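Local coordinates for thioesterase superfamily protein (Sulfolobus solfataricus, PDB 2GF6) that probably hydrolyses acyl-CoA thioesters, as expected of a hotdog-fold thioesterase, and binds coenzyme A, at residues V59-H64 / Y108-A113; L80-I85 / K92-V97; Y7-V12 / T34-K39. All blocks are in the same frame, centred on the assembly; numbering follows the deposited sequence.

All three contacts belong to one hotdog fold, in which a curved antiparallel sheet packs around helix 26-45. Along the chain, interaction 3 closes first, setting strand 8-12 on that helix; interaction 2, a hairpin, then lies inside the loop closed by interaction 1. In the sheet, strand 8-12 pairs with 76-85, 76-85 with 90-99, 90-99 with 102-115, and 102-115 with 56-67. The centres of interactions 1 and 2 are about 11 Å apart, as are those of 2 and 3, whereas 1 and 3 lie about 16 Å apart. Ile37 of the helix touches Val109, Phe93 and Leu81, so it packs against both interactions 1 and 2, while interaction 1 alone carries the coenzyme A contacts.

Interaction 1 of 3, residues V59-H64 / Y108-A113; sequences VIAESH and YVIQIA. With COA (coenzyme A), chain E.
Val59-His64 and Tyr108-Ala113 run antiparallel, at 138° between strand directions, with Val59 bonded to Ile112 and His64 to Tyr108 through the backbone. Between these pairs the hotdog sheet is interrupted, consistent with a beta bulge: Ala61 and Glu62 both lie opposite Ile110. Ala61 N donates to Ile110 O at 2.8 Å, Ile110 N returns a bond to Glu62 O at 2.9 Å, and the helical psi of Ala61 (-22°) provides the kink. Ile60 O accepts N4P of coenzyme A at 2.8 Å.

The carboxylate of Glu62 is shared. Its OE1 takes the adenine amino group N6A at 2.8 Å, while OE2 accepts Tyr108 OH at 2.7 Å, from above the carboxylate plane, and also bonds His64 of the second subunit, where the sheet continues across the interface. With CG anti to the backbone N and the chain extended, the carboxylate reaches between adenine and phenol, its plane 71° from the Tyr108 ring. His64 CB lies over one face of the Tyr108 ring, a CH-pi contact. Beside the adenine, Ile110 CD1 approaches N1A to 3.5 Å, and Ile112 CD1 presses on Ala61 CB at 3.5 Å, tighter than usual van der Waals contact.

Interaction 2 of 3, residues L80-I85 / K92-V97; sequences LLNPKI and KFEFKV
Leu80-Ile85 and Lys92-Val97 are the two arms of a beta hairpin in the hotdog sheet, antiparallel at 160° with their axes 4.6 Å apart. Three hydrogen-bonded pairs, Leu80 with Lys96, Asn82 with Glu94 and Lys84 with Lys92, alternate with the non-hydrogen-bonded pairs Leu81-Phe95 and Pro83-Phe93. Each of the three bonded pairs makes both of its backbone bonds, and Phe95 CA adds a CA-H...O contact to Leu80 O at 3.1 Å. Pro83, which has no N-H to give, stands at a non-hydrogen-bonded position, so the bonding between these two strands is not interrupted.

The two faces differ in character. On the face of Leu81, Pro83, Phe93 and Phe95, the side chains turn to helix 26-45: Leu81 CD2 reaches Phe93 CD1 at 3.9 Å, and Pro83 CB meets CE1 of the same ring at 4.0 Å, both obliquely. Ile37 and Phe40 of the helix continue this packing.

On the other face, apart from Leu80, the side chains are polar or charged. Lys84, Lys92 and Glu94 form a salt-bridge network, but Lys84 NZ and Glu94 OE2 are modelled too close together, so its detailed geometry is doubtful. Lys92 also makes a cation-pi contact with Tyr108 on the neighbouring strand. The carboxylate of Glu94 also meets Asn82, whose side chain lies beside it and points the same way. With Asn82 CG trans to its own N (chi1 -174°), ND2 as modelled donates to Glu94 OE1 at 2.8 Å, meeting that oxygen from 46° out of the carboxylate plane.

Interaction 3 of 3, residues Y7-V12 / T34-K39; sequences YVFEDV and TNTIEK
Strand-on-helix packing joins Tyr7-Val12 to Thr34-Lys39, with Phe9 as the main side chain between them; the contact lies away from the coenzyme A sites. The axes of strand 8-12 and the helical segment approach to 8.3 Å at 140° between their directions, and Phe9 and Thr36 are the nearest backbone pair, their CA atoms 5.5 Å apart. The ring of Phe9 lies across the helix surface: Thr36 N and Asn35 O sit over one face toward its rim, and Asn35 CB is 3.5 Å from Phe9 CZ. At the root of the side chain, Thr36 OG1 comes to 3.4 Å from Phe9 CB, although its hydrogen bond goes to Phe32 O one turn back.

In the hotdog fold this helix is the filling and the sheet the wrapping; here strand 8-12, which pairs with strand 76-85, packs on helix 26-45 mainly through Phe9. Lys39 comes in at the ring edge, its CD 3.7 Å from Phe9 CD1. Bends at chi3 (71°) and chi4 bring NZ to Val8 O at 2.9 Å, a weak bond beside its salt bridge to Glu43. An alanine in place of Phe9 is likely to open a gap over Asn35 and Thr36 and to deprive the methylenes of Lys39 of the ring edge they lie against.

Past the ring, Asn35 ND2 donates to Asp11 OD2 at 3.2 Å, nearly along the C-O axis; that oxygen also forms a salt bridge with Arg31. The other end of the amide, Asn35 OD1, is hydrogen-bonded to Tyr16 of the third subunit.

Interaction 1 of 3, residues V59-H64 / Y108-A113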
loop_
_atom_site.group_PDB
_atom_site.type_symbol
_atom_site.label_atom_id
_atom_site.label_comp_id
_atom_site.label_asym_id
_atom_site.label_seq_id
_atom_site.Cartn_x
_atom_site.Cartn_y
_atom_site.Cartn_z
ATOM N N VAL A 59 2.050 1.891 19.473
ATOM C CA VAL A 59 2.939 2.203 18.360
ATOM C C VAL A 59 4.088 1.223 18.330
ATOM O O VAL A 59 4.618 0.884 19.385
ATOM C CB VAL A 59 3.470 3.690 18.391
ATOM C CG1 VAL A 59 2.300 4.684 18.481
ATOM C CG2 VAL A 59 4.478 3.937 19.497
ATOM N N ILE A 60 4.489 0.807 17.116
ATOM C CA ILE A 60 5.579 -0.160 16.901
ATOM C C ILE A 60 6.958 0.466 17.166
ATOM O O ILE A 60 7.292 1.523 16.625
ATOM C CB ILE A 60 5.545 -0.717 15.444
ATOM C CG1 ILE A 60 4.216 -1.417 15.167
ATOM C CG2 ILE A 60 6.691 -1.694 15.161
ATOM C CD1 ILE A 60 3.908 -1.578 13.708
ATOM N N ALA A 61 7.736 -0.193 18.022
ATOM C CA ALA A 61 9.091 0.210 18.355
ATOM C C ALA A 61 10.130 -0.585 17.619
ATOM O O ALA A 61 11.283 -0.166 17.510
ATOM C CB ALA A 61 9.289 0.020 19.816
ATOM N N GLU A 62 9.762 -1.776 17.158
ATOM C CA GLU A 62 10.752 -2.635 16.558
ATOM C C GLU A 62 10.031 -3.709 15.822
ATOM O O GLU A 62 8.998 -4.174 16.299
ATOM C CB GLU A 62 11.648 -3.267 17.638
ATOM C CG GLU A 62 12.718 -4.167 17.019
ATOM C CD GLU A 62 13.693 -4.728 18.006
ATOM O OE1 GLU A 62 13.679 -4.230 19.165
ATOM O OE2 GLU A 62 14.455 -5.666 17.597
ATOM N N SER A 63 10.566 -4.112 14.661
ATOM C CA SER A 63 10.004 -5.229 13.904
ATOM C C SER A 63 11.097 -6.137 13.394
ATOM O O SER A 63 12.176 -5.697 13.097
ATOM C CB SER A 63 9.105 -4.766 12.746
ATOM O OG SER A 63 9.764 -3.821 11.908
ATOM N N HIS A 64 10.789 -7.422 13.337
ATOM C CA HIS A 64 11.686 -8.405 12.832
ATOM C C HIS A 64 10.941 -9.541 12.160
ATOM O O HIS A 64 9.926 -9.993 12.677
ATOM C CB HIS A 64 12.497 -8.978 13.969
ATOM C CG HIS A 64 13.556 -9.924 13.510
ATOM N ND1 HIS A 64 13.505 -11.274 13.771
ATOM C CD2 HIS A 64 14.636 -9.731 12.721
ATOM C CE1 HIS A 64 14.556 -11.861 13.228
ATOM N NE2 HIS A 64 15.245 -10.953 12.562
ATOM N N TYR A 108 8.458 -10.904 14.922
ATOM C CA TYR A 108 7.807 -10.258 16.036
ATOM C C TYR A 108 7.684 -8.799 15.725
ATOM O O TYR A 108 8.412 -8.280 14.897
ATOM C CB TYR A 108 8.604 -10.460 17.328
ATOM C CG TYR A 108 9.993 -9.857 17.342
ATOM C CD1 TYR A 108 10.189 -8.462 17.492
ATOM C CD2 TYR A 108 11.128 -10.665 17.211
ATOM C CE1 TYR A 108 11.484 -7.913 17.501
ATOM C CE2 TYR A 108 12.411 -10.118 17.216
ATOM C CZ TYR A 108 12.573 -8.752 17.361
ATOM O OH TYR A 108 13.817 -8.251 17.354
ATOM N N VAL A 109 6.719 -8.146 16.351
ATOM C CA VAL A 109 6.722 -6.688 16.457
ATOM C C VAL A 109 6.602 -6.402 17.932
ATOM O O VAL A 109 5.930 -7.109 18.671
ATOM C CB VAL A 109 5.554 -5.957 15.689
ATOM C CG1 VAL A 109 5.461 -6.456 14.286
ATOM C CG2 VAL A 109 4.246 -6.154 16.337
ATOM N N ILE A 110 7.257 -5.345 18.341
ATOM C CA ILE A 110 7.187 -4.874 19.674
ATOM C C ILE A 110 6.379 -3.599 19.698
ATOM O O ILE A 110 6.657 -2.645 18.989
ATOM C CB ILE A 110 8.588 -4.691 20.203
ATOM C CG1 ILE A 110 9.214 -6.084 20.346
ATOM C CG2 ILE A 110 8.568 -3.831 21.474
ATOM C CD1 ILE A 110 10.545 -6.120 20.944
ATOM N N GLN A 111 5.366 -3.592 20.550
ATOM C CA GLN A 111 4.485 -2.464 20.656
ATOM C C GLN A 111 4.499 -1.851 22.022
ATOM O O GLN A 111 4.609 -2.540 23.024
ATOM C CB GLN A 111 3.077 -2.859 20.218
ATOM C CG GLN A 111 3.066 -2.945 18.723
ATOM C CD GLN A 111 1.715 -2.901 18.145
ATOM O OE1 GLN A 111 0.988 -3.898 18.190
ATOM N NE2 GLN A 111 1.361 -1.764 17.549
ATOM N N ILE A 112 4.417 -0.527 22.032
ATOM C CA ILE A 112 4.483 0.251 23.244
ATOM C C ILE A 112 3.217 1.071 23.338
ATOM O O ILE A 112 2.782 1.656 22.359
ATOM C CB ILE A 112 5.757 1.153 23.252
ATOM C CG1 ILE A 112 7.020 0.313 23.032
ATOM C CG2 ILE A 112 5.895 1.934 24.551
ATOM C CD1 ILE A 112 8.269 1.146 22.957
ATOM N N ALA A 113 2.618 1.073 24.533
ATOM C CA ALA A 113 1.502 1.917 24.864
ATOM C C ALA A 113 1.998 3.361 25.084
ATOM O O ALA A 113 3.009 3.590 25.763
ATOM C CB ALA A 113 0.802 1.375 26.106
HETATM N N1A COA E . 12.085 -3.628 22.820
HETATM C C2A COA E . 11.705 -3.715 24.154
HETATM N N3A COA E . 11.479 -2.562 24.884
HETATM C C4A COA E . 11.638 -1.365 24.271
HETATM C C5A COA E . 12.018 -1.272 22.937
HETATM C C6A COA E . 12.239 -2.411 22.201
HETATM N N6A COA E . 12.814 -2.294 20.998
HETATM N N7A COA E . 12.083 0.036 22.608
HETATM C C8A COA E . 11.737 0.774 23.695
HETATM N N9A COA E . 11.481 -0.092 24.725
HETATM C C1B COA E . 11.227 0.205 26.134
HETATM C C2B COA E . 12.281 1.042 26.809
HETATM O O2B COA E . 13.355 0.274 27.270
HETATM C C3B COA E . 11.504 1.593 27.973
HETATM O O3B COA E . 11.553 0.612 29.002
HETATM P P3B COA E . 11.353 0.926 30.575
HETATM O O7A COA E . 9.997 0.372 30.977
HETATM O O8A COA E . 11.413 2.401 30.913
HETATM O O9A COA E . 12.413 0.153 31.316
HETATM C C4B COA E . 10.086 1.737 27.433
HETATM O O4B COA E . 10.051 0.956 26.252
HETATM C C5B COA E . 9.717 3.155 27.076
HETATM O O5B COA E . 10.596 3.584 26.079
HETATM P P1A COA E . 11.316 5.016 26.125
HETATM O O1A COA E . 12.671 4.993 25.493
HETATM O O2A COA E . 11.331 5.573 27.513
HETATM O O3A COA E . 10.375 5.827 25.109
HETATM P P2A COA E . 9.436 7.094 25.360
HETATM O O4A COA E . 10.135 8.417 25.442
HETATM O O5A COA E . 8.434 6.951 26.472
HETATM O O6A COA E . 8.668 7.056 23.968
HETATM C CBP COA E . 8.332 6.569 21.764
HETATM C CCP COA E . 8.714 5.949 23.091
HETATM C CDP COA E . 8.988 7.956 21.695
HETATM C CEP COA E . 6.815 6.687 21.752
HETATM C CAP COA E . 8.862 5.729 20.616
HETATM O OAP COA E . 10.273 5.668 20.625
HETATM C C9P COA E . 8.473 6.247 19.274
HETATM O O9P COA E . 7.665 7.382 19.067
HETATM N N8P COA E . 8.949 5.539 18.288
HETATM C C7P COA E . 8.434 5.789 16.966
HETATM C C6P COA E . 7.632 4.584 16.562
HETATM C C5P COA E . 7.216 4.682 15.130
HETATM O O5P COA E . 7.271 5.733 14.456
HETATM N N4P COA E . 6.806 3.513 14.692
HETATM C C3P COA E . 6.737 3.284 13.279
HETATM C C2P COA E . 6.454 1.833 13.017
HETATM S S1P COA E . 6.291 1.637 11.283
#

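Interaction 2 of 3, residues L80-I85 / K92-V97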
loop_
_atom_site.group_PDB
_atom_site.type_symbol
_atom_site.label_atom_id
_atom_site.label_comp_id
_atom_site.label_asym_id
_atom_site.label_seq_id
_atom_site.Cartn_x
_atom_site.Cartn_y
_atom_site.Cartn_z
ATOM N N LEU A 80 -0.053 -17.777 13.760
ATOM C CA LEU A 80 -0.014 -18.138 15.173
ATOM C C LEU A 80 0.625 -16.995 15.963
ATOM O O LEU A 80 1.716 -16.555 15.646
ATOM C CB LEU A 80 0.793 -19.431 15.371
ATOM C CG LEU A 80 0.415 -20.618 14.477
ATOM C CD1 LEU A 80 1.201 -21.850 14.811
ATOM C CD2 LEU A 80 -1.058 -20.939 14.596
ATOM N N LEU A 81 -0.056 -16.528 17.003
ATOM C CA LEU A 81 0.448 -15.430 17.818
ATOM C C LEU A 81 0.896 -15.883 19.206
ATOM O O LEU A 81 0.227 -16.692 19.851
ATOM C CB LEU A 81 -0.632 -14.359 17.976
ATOM C CG LEU A 81 -0.151 -12.944 18.327
ATOM C CD1 LEU A 81 0.572 -12.280 17.144
ATOM C CD2 LEU A 81 -1.342 -12.125 18.742
ATOM N N ASN A 82 2.014 -15.322 19.660
ATOM C CA ASN A 82 2.473 -15.498 21.026
ATOM C C ASN A 82 2.813 -14.147 21.647
ATOM O O ASN A 82 3.934 -13.674 21.517
ATOM C CB ASN A 82 3.711 -16.391 21.045
ATOM C CG ASN A 82 4.170 -16.743 22.467
ATOM O OD1 ASN A 82 3.417 -17.335 23.219
ATOM N ND2 ASN A 82 5.416 -16.399 22.814
ATOM N N PRO A 83 1.845 -13.522 22.330
ATOM C CA PRO A 83 2.130 -12.264 23.029
ATOM C C PRO A 83 3.016 -12.480 24.262
ATOM O O PRO A 83 2.748 -13.373 25.062
ATOM C CB PRO A 83 0.741 -11.762 23.446
ATOM C CG PRO A 83 -0.238 -12.633 22.709
ATOM C CD PRO A 83 0.444 -13.936 22.501
ATOM N N LYS A 84 4.068 -11.681 24.383
ATOM C CA LYS A 84 4.962 -11.692 25.545
ATOM C C LYS A 84 4.919 -10.302 26.157
ATOM O O LYS A 84 5.300 -9.323 25.515
ATOM C CB LYS A 84 6.413 -11.981 25.140
ATOM C CG LYS A 84 6.734 -13.398 24.831
ATOM C CD LYS A 84 8.264 -13.563 24.615
ATOM C CE LYS A 84 8.693 -15.050 24.495
ATOM N NZ LYS A 84 9.660 -15.280 23.345
ATOM N N ILE A 85 4.455 -10.219 27.392
ATOM C CA ILE A 85 4.410 -8.965 28.095
ATOM C C ILE A 85 5.793 -8.667 28.701
ATOM O O ILE A 85 6.198 -9.318 29.666
ATOM C CB ILE A 85 3.303 -9.016 29.158
ATOM C CG1 ILE A 85 1.944 -9.132 28.464
ATOM C CG2 ILE A 85 3.361 -7.786 30.065
ATOM C CD1 ILE A 85 0.803 -9.359 29.409
ATOM N N LYS A 92 5.671 -7.837 23.159
ATOM C CA LYS A 92 6.319 -8.395 22.005
ATOM C C LYS A 92 5.372 -9.431 21.429
ATOM O O LYS A 92 5.108 -10.440 22.060
ATOM C CB LYS A 92 7.615 -9.076 22.397
ATOM C CG LYS A 92 8.344 -9.770 21.287
ATOM C CD LYS A 92 9.637 -10.340 21.845
ATOM C CE LYS A 92 10.498 -10.949 20.765
ATOM N NZ LYS A 92 11.486 -11.831 21.418
ATOM N N PHE A 93 4.849 -9.147 20.241
ATOM C CA PHE A 93 3.922 -10.013 19.573
ATOM C C PHE A 93 4.737 -10.860 18.637
ATOM O O PHE A 93 5.079 -10.397 17.568
ATOM C CB PHE A 93 2.908 -9.180 18.783
ATOM C CG PHE A 93 1.860 -8.524 19.637
ATOM C CD1 PHE A 93 0.874 -9.286 20.241
ATOM C CD2 PHE A 93 1.847 -7.143 19.835
ATOM C CE1 PHE A 93 -0.111 -8.692 21.019
ATOM C CE2 PHE A 93 0.861 -6.552 20.618
ATOM C CZ PHE A 93 -0.112 -7.326 21.213
ATOM N N GLU A 94 5.098 -12.064 19.077
ATOM C CA GLU A 94 5.804 -13.060 18.244
ATOM C C GLU A 94 4.794 -13.766 17.344
ATOM O O GLU A 94 3.680 -14.027 17.778
ATOM C CB GLU A 94 6.480 -14.105 19.117
ATOM C CG GLU A 94 7.386 -13.568 20.231
ATOM C CD GLU A 94 8.141 -14.686 20.995
ATOM O OE1 GLU A 94 7.592 -15.795 21.209
ATOM O OE2 GLU A 94 9.289 -14.443 21.414
ATOM N N PHE A 95 5.173 -14.092 16.107
ATOM C CA PHE A 95 4.243 -14.738 15.188
ATOM C C PHE A 95 4.931 -15.725 14.262
ATOM O O PHE A 95 6.117 -15.573 13.975
ATOM C CB PHE A 95 3.474 -13.701 14.363
ATOM C CG PHE A 95 4.335 -12.908 13.415
ATOM C CD1 PHE A 95 4.707 -13.438 12.172
ATOM C CD2 PHE A 95 4.762 -11.609 13.739
ATOM C CE1 PHE A 95 5.500 -12.710 11.285
ATOM C CE2 PHE A 95 5.563 -10.876 12.841
ATOM C CZ PHE A 95 5.928 -11.439 11.612
ATOM N N LYS A 96 4.176 -16.732 13.823
ATOM C CA LYS A 96 4.599 -17.676 12.796
ATOM C C LYS A 96 3.533 -17.693 11.739
ATOM O O LYS A 96 2.345 -17.633 12.063
ATOM C CB LYS A 96 4.728 -19.085 13.356
ATOM C CG LYS A 96 5.652 -19.203 14.554
ATOM C CD LYS A 96 5.758 -20.627 15.070
ATOM C CE LYS A 96 6.891 -20.744 16.100
ATOM N NZ LYS A 96 7.185 -22.167 16.425
ATOM N N VAL A 97 3.948 -17.790 10.477
ATOM C CA VAL A 97 3.013 -18.034 9.381
ATOM C C VAL A 97 3.189 -19.452 8.851
ATOM O O VAL A 97 4.309 -19.906 8.617
ATOM C CB VAL A 97 3.166 -17.020 8.243
ATOM C CG1 VAL A 97 2.108 -17.259 7.143
ATOM C CG2 VAL A 97 3.031 -15.603 8.779
#

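Interaction 3 of 3, residues Y7-V12 / T34-K39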
loop_
_atom_site.group_PDB
_atom_site.type_symbol
_atom_site.label_atom_id
_atom_site.label_comp_id
_atom_site.label_asym_id
_atom_site.label_seq_id
_atom_site.Cartn_x
_atom_site.Cartn_y
_atom_site.Cartn_z
ATOM N N TYR A 7 -5.363 -16.798 19.471
ATOM C CA TYR A 7 -3.994 -16.751 19.039
ATOM C C TYR A 7 -3.863 -17.217 17.615
ATOM O O TYR A 7 -2.781 -17.115 17.070
ATOM C CB TYR A 7 -3.121 -17.617 19.955
ATOM C CG TYR A 7 -3.139 -17.154 21.404
ATOM C CD1 TYR A 7 -2.581 -15.934 21.773
ATOM C CD2 TYR A 7 -3.714 -17.918 22.385
ATOM C CE1 TYR A 7 -2.612 -15.495 23.083
ATOM C CE2 TYR A 7 -3.749 -17.488 23.698
ATOM C CZ TYR A 7 -3.194 -16.279 24.047
ATOM O OH TYR A 7 -3.212 -15.851 25.365
ATOM N N VAL A 8 -4.953 -17.744 17.032
ATOM C CA VAL A 8 -4.962 -18.293 15.668
ATOM C C VAL A 8 -5.792 -17.399 14.744
ATOM O O VAL A 8 -6.952 -17.105 15.033
ATOM C CB VAL A 8 -5.565 -19.731 15.626
ATOM C CG1 VAL A 8 -5.281 -20.414 14.278
ATOM C CG2 VAL A 8 -5.032 -20.595 16.764
ATOM N N PHE A 9 -5.197 -16.991 13.629
ATOM C CA PHE A 9 -5.886 -16.214 12.596
ATOM C C PHE A 9 -5.626 -16.800 11.220
ATOM O O PHE A 9 -4.488 -17.123 10.907
ATOM C CB PHE A 9 -5.375 -14.765 12.611
ATOM C CG PHE A 9 -6.047 -13.872 11.597
ATOM C CD1 PHE A 9 -7.323 -13.394 11.824
ATOM C CD2 PHE A 9 -5.400 -13.515 10.430
ATOM C CE1 PHE A 9 -7.956 -12.581 10.904
ATOM C CE2 PHE A 9 -6.025 -12.709 9.497
ATOM C CZ PHE A 9 -7.318 -12.245 9.734
ATOM N N GLU A 10 -6.659 -16.896 10.382
ATOM C CA GLU A 10 -6.470 -17.373 9.015
ATOM C C GLU A 10 -6.771 -16.306 7.977
ATOM O O GLU A 10 -7.710 -15.520 8.137
ATOM C CB GLU A 10 -7.337 -18.599 8.737
ATOM C CG GLU A 10 -7.303 -19.606 9.832
ATOM C CD GLU A 10 -7.784 -20.937 9.356
ATOM O OE1 GLU A 10 -8.982 -21.067 9.036
ATOM O OE2 GLU A 10 -6.934 -21.842 9.276
ATOM N N ASP A 11 -5.958 -16.292 6.914
ATOM C CA ASP A 11 -6.082 -15.310 5.848
ATOM C C ASP A 11 -5.676 -15.946 4.517
ATOM O O ASP A 11 -5.218 -17.075 4.475
ATOM C CB ASP A 11 -5.231 -14.072 6.157
ATOM C CG ASP A 11 -5.945 -12.760 5.792
ATOM O OD1 ASP A 11 -6.678 -12.745 4.773
ATOM O OD2 ASP A 11 -5.792 -11.758 6.537
ATOM N N VAL A 12 -5.877 -15.214 3.434
ATOM C CA VAL A 12 -5.612 -15.708 2.076
ATOM C C VAL A 12 -4.842 -14.616 1.324
ATOM O O VAL A 12 -5.121 -13.414 1.504
ATOM C CB VAL A 12 -6.947 -16.103 1.357
ATOM C CG1 VAL A 12 -7.854 -14.889 1.171
ATOM C CG2 VAL A 12 -6.695 -16.787 0.028
ATOM N N THR A 34 -0.953 -7.638 11.678
ATOM C CA THR A 34 -1.900 -6.622 12.193
ATOM C C THR A 34 -3.302 -7.205 12.377
ATOM O O THR A 34 -3.906 -7.068 13.423
ATOM C CB THR A 34 -1.926 -5.384 11.260
ATOM O OG1 THR A 34 -0.588 -4.932 11.113
ATOM C CG2 THR A 34 -2.779 -4.224 11.856
ATOM N N ASN A 35 -3.809 -7.895 11.364
ATOM C CA ASN A 35 -5.068 -8.588 11.514
ATOM C C ASN A 35 -5.003 -9.580 12.665
ATOM O O ASN A 35 -5.940 -9.696 13.460
ATOM C CB ASN A 35 -5.437 -9.318 10.226
ATOM C CG ASN A 35 -5.830 -8.380 9.104
ATOM O OD1 ASN A 35 -6.250 -7.238 9.338
ATOM N ND2 ASN A 35 -5.702 -8.859 7.874
ATOM N N THR A 36 -3.905 -10.316 12.763
ATOM C CA THR A 36 -3.809 -11.321 13.844
ATOM C C THR A 36 -3.840 -10.632 15.218
ATOM O O THR A 36 -4.593 -11.052 16.136
ATOM C CB THR A 36 -2.558 -12.202 13.676
ATOM O OG1 THR A 36 -2.590 -12.807 12.385
ATOM C CG2 THR A 36 -2.490 -13.297 14.711
ATOM N N ILE A 37 -3.044 -9.574 15.364
ATOM C CA ILE A 37 -2.946 -8.836 16.638
ATOM C C ILE A 37 -4.248 -8.096 16.955
ATOM O O ILE A 37 -4.737 -8.136 18.088
ATOM C CB ILE A 37 -1.779 -7.864 16.651
ATOM C CG1 ILE A 37 -0.471 -8.653 16.640
ATOM C CG2 ILE A 37 -1.853 -6.984 17.901
ATOM C CD1 ILE A 37 0.740 -7.861 16.226
ATOM N N GLU A 38 -4.821 -7.458 15.946
ATOM C CA GLU A 38 -6.071 -6.777 16.125
ATOM C C GLU A 38 -7.117 -7.753 16.631
ATOM O O GLU A 38 -7.848 -7.413 17.546
ATOM C CB GLU A 38 -6.541 -6.118 14.832
ATOM C CG GLU A 38 -7.859 -5.386 14.998
ATOM C CD GLU A 38 -8.237 -4.481 13.835
ATOM O OE1 GLU A 38 -7.543 -4.425 12.780
ATOM O OE2 GLU A 38 -9.248 -3.790 13.994
ATOM N N LYS A 39 -7.188 -8.961 16.050
ATOM C CA LYS A 39 -8.234 -9.918 16.457
ATOM C C LYS A 39 -8.012 -10.381 17.891
ATOM O O LYS A 39 -8.943 -10.439 18.697
ATOM C CB LYS A 39 -8.279 -11.127 15.502
ATOM C CG LYS A 39 -9.447 -12.077 15.768
ATOM C CD LYS A 39 -9.368 -13.401 14.959
ATOM C CE LYS A 39 -8.254 -14.328 15.456
ATOM N NZ LYS A 39 -8.686 -15.284 16.551
#